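Local coordinates for protein cystalysin (Treponema denticola, PDB 1C7N) that is a pyridoxal-5'-phosphate-binding protein of the class I and II aminotransferase family, with two protein chains in its assembly, at residues K76-K80 against D81-W85; E224-A227 against D228-T232; V298-K301 against N302-V306; M342-F345 against M346-A350. All coordinates share one frame; numbering follows the deposited sequence.

How the contacts relate
Contacts 1 to 4 follow one another along the chain, and each is local to a helix or a helix end. Contacts 1 and 2 are the pair that meet: Trp85 CH2 packs on Thr232 CG2 at 3.8 Å, and the two centres lie about 17 Å apart. Contacts 3 and 4 are separate from each other, with nearest atoms about 11 Å apart. Contacts 1 and 4 lie on opposite sides of the chain's centre, about 43 Å between centres. None of the four belongs to the cofactor pocket. The side chains of Met79 in contact 1 and Ile299 in contact 3 are each about 13 Å from a bound pyridoxal-5'-phosphate.

Contact 1 (K76-K80 against D81-W85)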
loop_
_atom_site.group_PDB
_atom_site.type_symbol
_atom_site.label_atom_id
_atom_site.label_comp_id
_atom_site.label_asym_id
_atom_site.label_seq_id
_atom_site.Cartn_x
_atom_site.Cartn_y
_atom_site.Cartn_z
ATOM N N LYS A 76 -13.199 -2.781 -16.104
ATOM C CA LYS A 76 -14.096 -2.089 -17.024
ATOM C C LYS A 76 -15.311 -2.976 -17.307
ATOM O O LYS A 76 -16.450 -2.502 -17.343
ATOM C CB LYS A 76 -13.347 -1.773 -18.325
ATOM C CG LYS A 76 -14.198 -1.271 -19.490
ATOM C CD LYS A 76 -13.297 -0.975 -20.699
ATOM C CE LYS A 76 -14.057 -0.976 -22.021
ATOM N NZ LYS A 76 -15.097 0.085 -22.105
ATOM N N LYS A 77 -15.061 -4.268 -17.496
ATOM C CA LYS A 77 -16.128 -5.222 -17.772
ATOM C C LYS A 77 -17.067 -5.348 -16.571
ATOM O O LYS A 77 -18.279 -5.453 -16.732
ATOM C CB LYS A 77 -15.536 -6.592 -18.122
ATOM C CG LYS A 77 -16.553 -7.588 -18.663
ATOM C CD LYS A 77 -15.892 -8.892 -19.083
ATOM C CE LYS A 77 -16.815 -9.733 -19.954
ATOM N NZ LYS A 77 -18.111 -10.054 -19.294
ATOM N N TRP A 78 -16.510 -5.340 -15.366
ATOM C CA TRP A 78 -17.337 -5.433 -14.164
ATOM C C TRP A 78 -18.277 -4.224 -14.074
ATOM O O TRP A 78 -19.463 -4.369 -13.791
ATOM C CB TRP A 78 -16.447 -5.520 -12.915
ATOM C CG TRP A 78 -17.201 -5.636 -11.606
ATOM C CD1 TRP A 78 -17.520 -4.623 -10.748
ATOM C CD2 TRP A 78 -17.684 -6.841 -11.000
ATOM N NE1 TRP A 78 -18.167 -5.124 -9.639
ATOM C CE2 TRP A 78 -18.281 -6.481 -9.769
ATOM C CE3 TRP A 78 -17.669 -8.192 -11.376
ATOM C CZ2 TRP A 78 -18.855 -7.425 -8.909
ATOM C CZ3 TRP A 78 -18.241 -9.129 -10.520
ATOM C CH2 TRP A 78 -18.824 -8.739 -9.302
ATOM N N MET A 79 -17.755 -3.032 -14.334
ATOM C CA MET A 79 -18.589 -1.835 -14.272
ATOM C C MET A 79 -19.724 -1.904 -15.286
ATOM O O MET A 79 -20.837 -1.462 -15.005
ATOM C CB MET A 79 -17.764 -0.575 -14.529
ATOM C CG MET A 79 -16.635 -0.363 -13.540
ATOM S SD MET A 79 -17.132 -0.633 -11.818
ATOM C CE MET A 79 -15.512 -0.839 -11.072
ATOM N N LYS A 80 -19.440 -2.463 -16.461
ATOM C CA LYS A 80 -20.452 -2.573 -17.507
ATOM C C LYS A 80 -21.540 -3.577 -17.164
ATOM O O LYS A 80 -22.709 -3.222 -17.068
ATOM C CB LYS A 80 -19.816 -2.976 -18.841
ATOM C CG LYS A 80 -20.847 -3.191 -19.943
ATOM C CD LYS A 80 -20.229 -3.691 -21.238
ATOM C CE LYS A 80 -21.312 -3.980 -22.273
ATOM N NZ LYS A 80 -22.220 -2.809 -22.449
ATOM N N ASP A 81 -21.147 -4.832 -16.983
ATOM C CA ASP A 81 -22.091 -5.898 -16.669
ATOM C C ASP A 81 -22.857 -5.710 -15.359
ATOM O O ASP A 81 -24.054 -5.967 -15.293
ATOM C CB ASP A 81 -21.365 -7.245 -16.624
ATOM C CG ASP A 81 -20.608 -7.552 -17.911
ATOM O OD1 ASP A 81 -20.891 -6.916 -18.946
ATOM O OD2 ASP A 81 -19.734 -8.442 -17.885
ATOM N N ARG A 82 -22.165 -5.259 -14.319
ATOM C CA ARG A 82 -22.781 -5.085 -13.010
ATOM C C ARG A 82 -23.461 -3.749 -12.745
ATOM O O ARG A 82 -24.394 -3.681 -11.944
ATOM C CB ARG A 82 -21.738 -5.335 -11.920
ATOM C CG ARG A 82 -21.359 -6.789 -11.756
ATOM C CD ARG A 82 -22.357 -7.503 -10.861
ATOM N NE ARG A 82 -22.121 -8.941 -10.810
ATOM C CZ ARG A 82 -22.569 -9.739 -9.846
ATOM N NH1 ARG A 82 -23.279 -9.238 -8.841
ATOM N NH2 ARG A 82 -22.308 -11.040 -9.888
ATOM N N HIS A 83 -23.009 -2.688 -13.406
ATOM C CA HIS A 83 -23.598 -1.380 -13.161
ATOM C C HIS A 83 -23.999 -0.532 -14.369
ATOM O O HIS A 83 -24.253 0.662 -14.218
ATOM C CB HIS A 83 -22.659 -0.568 -12.260
ATOM C CG HIS A 83 -22.392 -1.211 -10.934
ATOM N ND1 HIS A 83 -21.313 -2.041 -10.709
ATOM C CD2 HIS A 83 -23.085 -1.174 -9.772
ATOM C CE1 HIS A 83 -21.354 -2.484 -9.464
ATOM N NE2 HIS A 83 -22.418 -1.972 -8.875
ATOM N N GLN A 84 -24.078 -1.132 -15.553
ATOM C CA GLN A 84 -24.455 -0.379 -16.760
ATOM C C GLN A 84 -23.614 0.888 -16.815
ATOM O O GLN A 84 -24.102 1.954 -17.191
ATOM C CB GLN A 84 -25.925 0.046 -16.707
ATOM C CG GLN A 84 -26.909 -1.031 -16.341
ATOM C CD GLN A 84 -28.266 -0.453 -15.975
ATOM O OE1 GLN A 84 -28.379 0.372 -15.059
ATOM N NE2 GLN A 84 -29.304 -0.882 -16.688
ATOM N N TRP A 85 -22.350 0.765 -16.432
ATOM C CA TRP A 85 -21.450 1.902 -16.393
ATOM C C TRP A 85 -20.336 1.751 -17.416
ATOM O O TRP A 85 -19.535 0.819 -17.342
ATOM C CB TRP A 85 -20.883 2.016 -14.980
ATOM C CG TRP A 85 -20.042 3.214 -14.727
ATOM C CD1 TRP A 85 -20.063 4.401 -15.407
ATOM C CD2 TRP A 85 -19.093 3.371 -13.670
ATOM N NE1 TRP A 85 -19.181 5.287 -14.833
ATOM C CE2 TRP A 85 -18.575 4.679 -13.763
ATOM C CE3 TRP A 85 -18.631 2.530 -12.648
ATOM C CZ2 TRP A 85 -17.617 5.169 -12.870
ATOM C CZ3 TRP A 85 -17.680 3.018 -11.759
ATOM C CH2 TRP A 85 -17.185 4.323 -11.876
HETATM O O HOH W 1 -17.356 -0.193 -18.355
#
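Arg82 lies across one face of the Trp78 ring, one helical turn further on. Its CG sits 3.6 Å from the centroid of the Trp78 six-membered ring, almost straight above it, in a CH-pi contact. A bend at chi2 (-84°) lays the rest of the chain along the ring. The guanidinium plane is then only 16° from the ring plane, with Arg82 NE 3.6 Å from Trp78 CH2.

The tight part is on the buried side. Met79 and Trp85 lie side by side and point the same way. Met79 SD is 3.6 Å from Trp85 CE3, a Met-aromatic contact in which the sulfur approaches the ring obliquely. Met79 O takes two hydrogen bonds, from His83 N and Trp85 N, which reach it from opposite faces of the carbonyl plane. Gln84, just past the helix, has positive phi, and the chain turns there to bring Trp85 beside Met79. A water donates to Lys76 O and Trp85 O, with 2.6 Å between the water oxygen and Trp85 O, and ties the returning chain to the helix.

The exposed side is looser. There Lys77 NZ forms a salt bridge at 2.7 Å with Asp81 OD2, which presents its syn lone pair. Lys80 NZ stays 5.6 Å from Asp81 OD1, so it adds no direct ion pair.

This is the C-terminal end of helix 69-83. Trp78 NE1 bonds to Asp208 and His83 NE2 to Phe207 O, while Trp78 stacks on Tyr285 of helix 275-287. Met79 and Trp85 pack on Thr234 and Thr232 of strand 230-234.

Contact 2 (E224-A227 against D228-T232)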
loop_
_atom_site.group_PDB
_atom_site.type_symbol
_atom_site.label_atom_id
_atom_site.label_comp_id
_atom_site.label_asym_id
_atom_site.label_seq_id
_atom_site.Cartn_x
_atom_site.Cartn_y
_atom_site.Cartn_z
ATOM N N GLU A 224 -22.672 12.975 -18.308
ATOM C CA GLU A 224 -21.275 13.087 -18.707
ATOM C C GLU A 224 -20.589 14.346 -18.191
ATOM O O GLU A 224 -19.393 14.325 -17.898
ATOM C CB GLU A 224 -21.150 13.014 -20.232
ATOM C CG GLU A 224 -21.301 11.611 -20.805
ATOM C CD GLU A 224 -20.310 10.622 -20.205
ATOM O OE1 GLU A 224 -19.244 11.061 -19.719
ATOM O OE2 GLU A 224 -20.586 9.404 -20.228
ATOM N N GLN A 225 -21.337 15.441 -18.081
ATOM C CA GLN A 225 -20.756 16.678 -17.577
ATOM C C GLN A 225 -20.472 16.536 -16.088
ATOM O O GLN A 225 -19.516 17.114 -15.573
ATOM C CB GLN A 225 -21.683 17.871 -17.831
ATOM C CG GLN A 225 -21.664 18.370 -19.269
ATOM C CD GLN A 225 -22.350 17.418 -20.227
ATOM O OE1 GLN A 225 -23.570 17.241 -20.177
ATOM N NE2 GLN A 225 -21.567 16.791 -21.107
ATOM N N LEU A 226 -21.312 15.772 -15.395
ATOM C CA LEU A 226 -21.098 15.539 -13.971
ATOM C C LEU A 226 -19.837 14.680 -13.871
ATOM O O LEU A 226 -18.947 14.957 -13.066
ATOM C CB LEU A 226 -22.288 14.799 -13.349
ATOM C CG LEU A 226 -22.143 14.400 -11.875
ATOM C CD1 LEU A 226 -22.053 15.650 -10.996
ATOM C CD2 LEU A 226 -23.325 13.543 -11.462
ATOM N N ALA A 227 -19.763 13.653 -14.714
ATOM C CA ALA A 227 -18.613 12.751 -14.742
ATOM C C ALA A 227 -17.317 13.514 -15.013
ATOM O O ALA A 227 -16.241 13.088 -14.595
ATOM C CB ALA A 227 -18.811 11.672 -15.811
ATOM N N ASP A 228 -17.430 14.634 -15.722
ATOM C CA ASP A 228 -16.274 15.467 -16.051
ATOM C C ASP A 228 -15.591 16.041 -14.808
ATOM O O ASP A 228 -14.417 16.398 -14.851
ATOM C CB ASP A 228 -16.695 16.618 -16.973
ATOM C CG ASP A 228 -16.890 16.178 -18.415
ATOM O OD1 ASP A 228 -17.486 16.958 -19.191
ATOM O OD2 ASP A 228 -16.443 15.069 -18.778
ATOM N N LYS A 229 -16.323 16.143 -13.703
ATOM C CA LYS A 229 -15.727 16.661 -12.479
ATOM C C LYS A 229 -15.985 15.762 -11.271
ATOM O O LYS A 229 -16.088 16.231 -10.139
ATOM C CB LYS A 229 -16.219 18.084 -12.195
ATOM C CG LYS A 229 -17.705 18.236 -11.927
ATOM C CD LYS A 229 -17.991 19.675 -11.519
ATOM C CE LYS A 229 -19.436 19.889 -11.111
ATOM N NZ LYS A 229 -19.620 21.263 -10.543
ATOM N N THR A 230 -16.071 14.461 -11.524
ATOM C CA THR A 230 -16.308 13.484 -10.465
ATOM C C THR A 230 -15.146 12.505 -10.300
ATOM O O THR A 230 -14.482 12.135 -11.269
ATOM C CB THR A 230 -17.583 12.641 -10.747
ATOM O OG1 THR A 230 -18.730 13.499 -10.806
ATOM C CG2 THR A 230 -17.790 11.586 -9.650
ATOM N N ILE A 231 -14.909 12.104 -9.056
ATOM C CA ILE A 231 -13.894 11.114 -8.724
ATOM C C ILE A 231 -14.711 10.038 -8.023
ATOM O O ILE A 231 -15.326 10.306 -6.995
ATOM C CB ILE A 231 -12.840 11.642 -7.725
ATOM C CG1 ILE A 231 -11.920 12.662 -8.400
ATOM C CG2 ILE A 231 -12.030 10.477 -7.181
ATOM C CD1 ILE A 231 -10.928 13.317 -7.445
ATOM N N THR A 232 -14.744 8.839 -8.592
ATOM C CA THR A 232 -15.513 7.753 -8.000
ATOM C C THR A 232 -14.595 6.687 -7.420
ATOM O O THR A 232 -13.754 6.126 -8.131
ATOM C CB THR A 232 -16.454 7.102 -9.039
ATOM O OG1 THR A 232 -17.398 8.076 -9.509
ATOM C CG2 THR A 232 -17.208 5.942 -8.416
HETATM O O HOH W 2 -13.450 13.317 -13.807
#
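This is a helix-to-strand turn, in which Leu226 of the short helix 224-227 binds Thr230 at the start of strand 230-234. Thr230 OG1 donates to Leu226 O at 2.7 Å. The hydroxyl lies beside its own backbone N (chi1 -61°), which turns it back to the helix end. Lys229 N also donates to Leu226 O, at 2.9 Å and fairly straight (157°). The two donors come from opposite faces of the carbonyl plane and grip this oxygen between them.

The other links are weaker. Asp228 N makes weak bonds to Glu224 O and Gln225 O, and Thr230 N a weak one to Ala227 O at 3.4 Å. A water lies 2.9 Å from Ala227 O and 3.0 Å from Thr230 O.

Glu224 OE1 and Asp228 OD2 are 5.0 Å apart, and Lys253 makes salt bridges to both. This shared cation probably eases their repulsion. Lys229 NZ donates to Leu198 O and Val193 O, outside the turn.

Leu226 and Thr230 both pack on Leu200. The turn closes the beta-alpha-beta unit of strand 199-203, helix 224-227 and strand 230-234, whose two strands are parallel neighbours in the mixed seven-stranded sheet of this aminotransferase-type fold.

Contact 3 (V298-K301 against N302-V306)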
loop_
_atom_site.group_PDB
_atom_site.type_symbol
_atom_site.label_atom_id
_atom_site.label_comp_id
_atom_site.label_asym_id
_atom_site.label_seq_id
_atom_site.Cartn_x
_atom_site.Cartn_y
_atom_site.Cartn_z
ATOM N N VAL A 298 -27.294 -14.690 2.631
ATOM C CA VAL A 298 -27.102 -14.835 4.074
ATOM C C VAL A 298 -27.272 -13.496 4.803
ATOM O O VAL A 298 -27.876 -13.437 5.884
ATOM C CB VAL A 298 -25.707 -15.414 4.391
ATOM C CG1 VAL A 298 -25.525 -15.539 5.891
ATOM C CG2 VAL A 298 -25.553 -16.784 3.724
ATOM N N ILE A 299 -26.744 -12.425 4.211
ATOM C CA ILE A 299 -26.848 -11.095 4.802
ATOM C C ILE A 299 -28.315 -10.700 4.902
ATOM O O ILE A 299 -28.763 -10.202 5.932
ATOM C CB ILE A 299 -26.093 -10.052 3.953
ATOM C CG1 ILE A 299 -24.601 -10.394 3.944
ATOM C CG2 ILE A 299 -26.310 -8.652 4.519
ATOM C CD1 ILE A 299 -23.792 -9.606 2.942
ATOM N N ASP A 300 -29.059 -10.934 3.825
ATOM C CA ASP A 300 -30.487 -10.623 3.788
ATOM C C ASP A 300 -31.195 -11.440 4.882
ATOM O O ASP A 300 -32.079 -10.931 5.588
ATOM C CB ASP A 300 -31.036 -10.946 2.390
ATOM C CG ASP A 300 -32.522 -10.643 2.243
ATOM O OD1 ASP A 300 -33.013 -9.657 2.826
ATOM O OD2 ASP A 300 -33.197 -11.391 1.515
ATOM N N LYS A 301 -30.810 -12.705 5.030
ATOM C CA LYS A 301 -31.407 -13.544 6.071
ATOM C C LYS A 301 -31.110 -12.954 7.451
ATOM O O LYS A 301 -31.997 -12.866 8.307
ATOM C CB LYS A 301 -30.864 -14.981 6.000
ATOM C CG LYS A 301 -31.428 -15.824 4.853
ATOM C CD LYS A 301 -32.925 -16.085 5.038
ATOM C CE LYS A 301 -33.468 -17.098 4.032
ATOM N NZ LYS A 301 -33.346 -16.632 2.621
ATOM N N ASN A 302 -29.866 -12.535 7.656
ATOM C CA ASN A 302 -29.450 -11.967 8.935
ATOM C C ASN A 302 -30.115 -10.647 9.336
ATOM O O ASN A 302 -30.446 -10.462 10.507
ATOM C CB ASN A 302 -27.926 -11.828 8.974
ATOM C CG ASN A 302 -27.227 -13.176 9.062
ATOM O OD1 ASN A 302 -27.861 -14.201 9.318
ATOM N ND2 ASN A 302 -25.917 -13.179 8.870
ATOM N N GLN A 303 -30.319 -9.731 8.390
ATOM C CA GLN A 303 -30.967 -8.469 8.739
ATOM C C GLN A 303 -32.409 -8.761 9.171
ATOM O O GLN A 303 -32.979 -8.048 9.997
ATOM C CB GLN A 303 -30.966 -7.488 7.554
ATOM C CG GLN A 303 -31.764 -7.972 6.352
ATOM C CD GLN A 303 -32.034 -6.878 5.337
ATOM O OE1 GLN A 303 -31.822 -5.687 5.604
ATOM N NE2 GLN A 303 -32.523 -7.273 4.166
ATOM N N ARG A 304 -33.000 -9.812 8.608
ATOM C CA ARG A 304 -34.367 -10.171 8.973
ATOM C C ARG A 304 -34.360 -10.854 10.343
ATOM O O ARG A 304 -35.286 -10.686 11.134
ATOM C CB ARG A 304 -34.987 -11.060 7.882
ATOM C CG ARG A 304 -35.221 -10.288 6.577
ATOM C CD ARG A 304 -35.556 -11.181 5.388
ATOM N NE ARG A 304 -35.691 -10.406 4.149
ATOM C CZ ARG A 304 -36.707 -9.585 3.877
ATOM N NH1 ARG A 304 -37.695 -9.425 4.751
ATOM N NH2 ARG A 304 -36.734 -8.918 2.729
ATOM N N ILE A 305 -33.298 -11.593 10.643
ATOM C CA ILE A 305 -33.188 -12.249 11.947
ATOM C C ILE A 305 -33.130 -11.171 13.038
ATOM O O ILE A 305 -33.788 -11.281 14.077
ATOM C CB ILE A 305 -31.909 -13.128 12.032
ATOM C CG1 ILE A 305 -32.053 -14.341 11.108
ATOM C CG2 ILE A 305 -31.667 -13.587 13.482
ATOM C CD1 ILE A 305 -30.842 -15.257 11.107
ATOM N N VAL A 306 -32.348 -10.125 12.783
ATOM C CA VAL A 306 -32.190 -9.024 13.729
ATOM C C VAL A 306 -33.522 -8.288 13.904
ATOM O O VAL A 306 -33.988 -8.087 15.023
ATOM C CB VAL A 306 -31.103 -8.021 13.242
ATOM C CG1 VAL A 306 -30.978 -6.853 14.211
ATOM C CG2 VAL A 306 -29.756 -8.736 13.113
HETATM O O HOH W 3 -35.207 -9.430 0.476
#
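Asn302 and Val298 run side by side along helix 289-313, with Asn302 ND2 3.8 Å from Val298 CG1. The amide has its polar partners elsewhere: OD1 bonds to Ser376 OG, and ND2 to the carbonyls of Ala374 and Leu372. It ties the helix to Ser376, at the start of helix 376-393, and to the chain just before it.

Gln303 CG stands between its backbone N and carbonyl carbon (chi1 64°), and the chain runs on extended to Asp300. There Gln303 NE2 donates to Asp300 OD1 at 2.8 Å, on the anti lone pair, with the oxygen in the amide plane. Gln303 OE1 accepts from Ile322 N, which fixes the amide's rotation.

Arg304 adds an i to i+4 salt bridge, a common pairing on alpha-helices. Its NE is 3.1 Å from Asp300 OD1, which it meets from above the carboxylate plane. OD1 thus takes two protein donors, which probably favours the charged carboxylate. A water links the other oxygen to the guanidinium: it donates to Asp300 OD2 and accepts from Arg304 NH2 at 2.8 Å.

Ile305 N bonds to Lys301 O, and the side chain packs on Ser376, Gln380 and Leu383.

Contact 4 (M342-F345 against M346-A350); sequences MEEF and MIHKA
His348 uses its backbone N to bond to Glu344 O. Its ND1 makes a weak bond to the same oxygen, which lies at the edge of the imidazole at 3.4 Å. The Glu344 carboxylate is bent back at chi2 (61°) and lies almost parallel to the ring, 6° apart. Glu344 OE2 comes within 2.9 Å of His348 ND1, but the angle is too poor for a hydrogen bond.

Phe345 O accepts two backbone bonds, from Lys349 N at 2.8 Å and from Ala350 N at 3.1 Å. The Ala350 donor lies in the carbonyl plane and the Lys349 donor is tilted from it. The second bond, i to i+5, marks a wider pi-type turn at the C-terminal part of helix 339-350. Earlier, Met346 N to Met342 O is regular and nearly straight (169°).

Glu343 is satisfied from outside: OE1 by a salt bridge to Lys340, OE2 by the hydroxyl of Tyr358.

Phe345 CD1 meets Lys349 CB at 3.4 Å, the two side chains crossing at about a right angle. At Phe345 CD2, Met346 SD is 3.9 Å away, an oblique Met-aromatic contact. Phe345 also packs on Ala389, Leu390 and Leu393 of helix 376-393.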
loop_
_atom_site.group_PDB
_atom_site.type_symbol
_atom_site.label_atom_id
_atom_site.label_comp_id
_atom_site.label_asym_id
_atom_site.label_seq_id
_atom_site.Cartn_x
_atom_site.Cartn_y
_atom_site.Cartn_z
ATOM N N MET A 342 -24.466 3.262 26.808
ATOM C CA MET A 342 -24.830 2.204 25.868
ATOM C C MET A 342 -23.604 1.365 25.543
ATOM O O MET A 342 -23.625 0.137 25.644
ATOM C CB MET A 342 -25.388 2.801 24.569
ATOM C CG MET A 342 -26.786 3.397 24.693
ATOM S SD MET A 342 -27.344 4.150 23.141
ATOM C CE MET A 342 -27.426 2.675 22.097
ATOM N N GLU A 343 -22.539 2.055 25.156
ATOM C CA GLU A 343 -21.272 1.436 24.799
ATOM C C GLU A 343 -20.779 0.532 25.923
ATOM O O GLU A 343 -20.371 -0.604 25.694
ATOM C CB GLU A 343 -20.256 2.539 24.518
ATOM C CG GLU A 343 -18.870 2.073 24.144
ATOM C CD GLU A 343 -17.997 3.240 23.759
ATOM O OE1 GLU A 343 -17.742 4.101 24.627
ATOM O OE2 GLU A 343 -17.581 3.309 22.588
ATOM N N GLU A 344 -20.817 1.059 27.140
ATOM C CA GLU A 344 -20.390 0.332 28.323
ATOM C C GLU A 344 -21.223 -0.931 28.496
ATOM O O GLU A 344 -20.693 -2.009 28.763
ATOM C CB GLU A 344 -20.546 1.234 29.550
ATOM C CG GLU A 344 -20.316 0.562 30.892
ATOM C CD GLU A 344 -18.919 -0.003 31.043
ATOM O OE1 GLU A 344 -17.953 0.652 30.593
ATOM O OE2 GLU A 344 -18.786 -1.100 31.630
ATOM N N PHE A 345 -22.534 -0.781 28.344
ATOM C CA PHE A 345 -23.461 -1.897 28.490
ATOM C C PHE A 345 -23.239 -2.982 27.444
ATOM O O PHE A 345 -23.172 -4.163 27.772
ATOM C CB PHE A 345 -24.904 -1.395 28.388
ATOM C CG PHE A 345 -25.933 -2.486 28.444
ATOM C CD1 PHE A 345 -26.257 -3.093 29.651
ATOM C CD2 PHE A 345 -26.573 -2.915 27.281
ATOM C CE1 PHE A 345 -27.203 -4.109 29.705
ATOM C CE2 PHE A 345 -27.522 -3.932 27.324
ATOM C CZ PHE A 345 -27.836 -4.531 28.539
ATOM N N MET A 346 -23.141 -2.583 26.184
ATOM C CA MET A 346 -22.952 -3.552 25.112
ATOM C C MET A 346 -21.672 -4.358 25.283
ATOM O O MET A 346 -21.682 -5.585 25.165
ATOM C CB MET A 346 -22.939 -2.848 23.752
ATOM C CG MET A 346 -24.244 -2.152 23.390
ATOM S SD MET A 346 -25.675 -3.250 23.454
ATOM C CE MET A 346 -27.002 -2.051 23.415
ATOM N N ILE A 347 -20.576 -3.669 25.571
ATOM C CA ILE A 347 -19.281 -4.318 25.740
ATOM C C ILE A 347 -19.151 -5.207 26.973
ATOM O O ILE A 347 -18.647 -6.320 26.880
ATOM C CB ILE A 347 -18.144 -3.280 25.805
ATOM C CG1 ILE A 347 -18.007 -2.564 24.460
ATOM C CG2 ILE A 347 -16.830 -3.961 26.186
ATOM C CD1 ILE A 347 -16.953 -1.469 24.464
ATOM N N HIS A 348 -19.606 -4.719 28.123
ATOM C CA HIS A 348 -19.453 -5.479 29.355
ATOM C C HIS A 348 -20.636 -6.294 29.857
ATOM O O HIS A 348 -20.439 -7.274 30.573
ATOM C CB HIS A 348 -18.961 -4.555 30.472
ATOM C CG HIS A 348 -17.628 -3.929 30.191
ATOM N ND1 HIS A 348 -17.493 -2.718 29.544
ATOM C CD2 HIS A 348 -16.370 -4.365 30.435
ATOM C CE1 HIS A 348 -16.211 -2.436 29.403
ATOM N NE2 HIS A 348 -15.507 -3.420 29.934
ATOM N N LYS A 349 -21.855 -5.903 29.504
ATOM C CA LYS A 349 -23.016 -6.659 29.957
ATOM C C LYS A 349 -23.485 -7.652 28.904
ATOM O O LYS A 349 -23.773 -8.802 29.223
ATOM C CB LYS A 349 -24.168 -5.720 30.329
ATOM C CG LYS A 349 -23.881 -4.833 31.526
ATOM C CD LYS A 349 -23.546 -5.659 32.762
ATOM C CE LYS A 349 -23.202 -4.766 33.946
ATOM N NZ LYS A 349 -22.805 -5.555 35.151
ATOM N N ALA A 350 -23.554 -7.209 27.654
ATOM C CA ALA A 350 -24.006 -8.066 26.561
ATOM C C ALA A 350 -22.857 -8.714 25.794
ATOM O O ALA A 350 -23.061 -9.678 25.060
ATOM C CB ALA A 350 -24.865 -7.259 25.600
#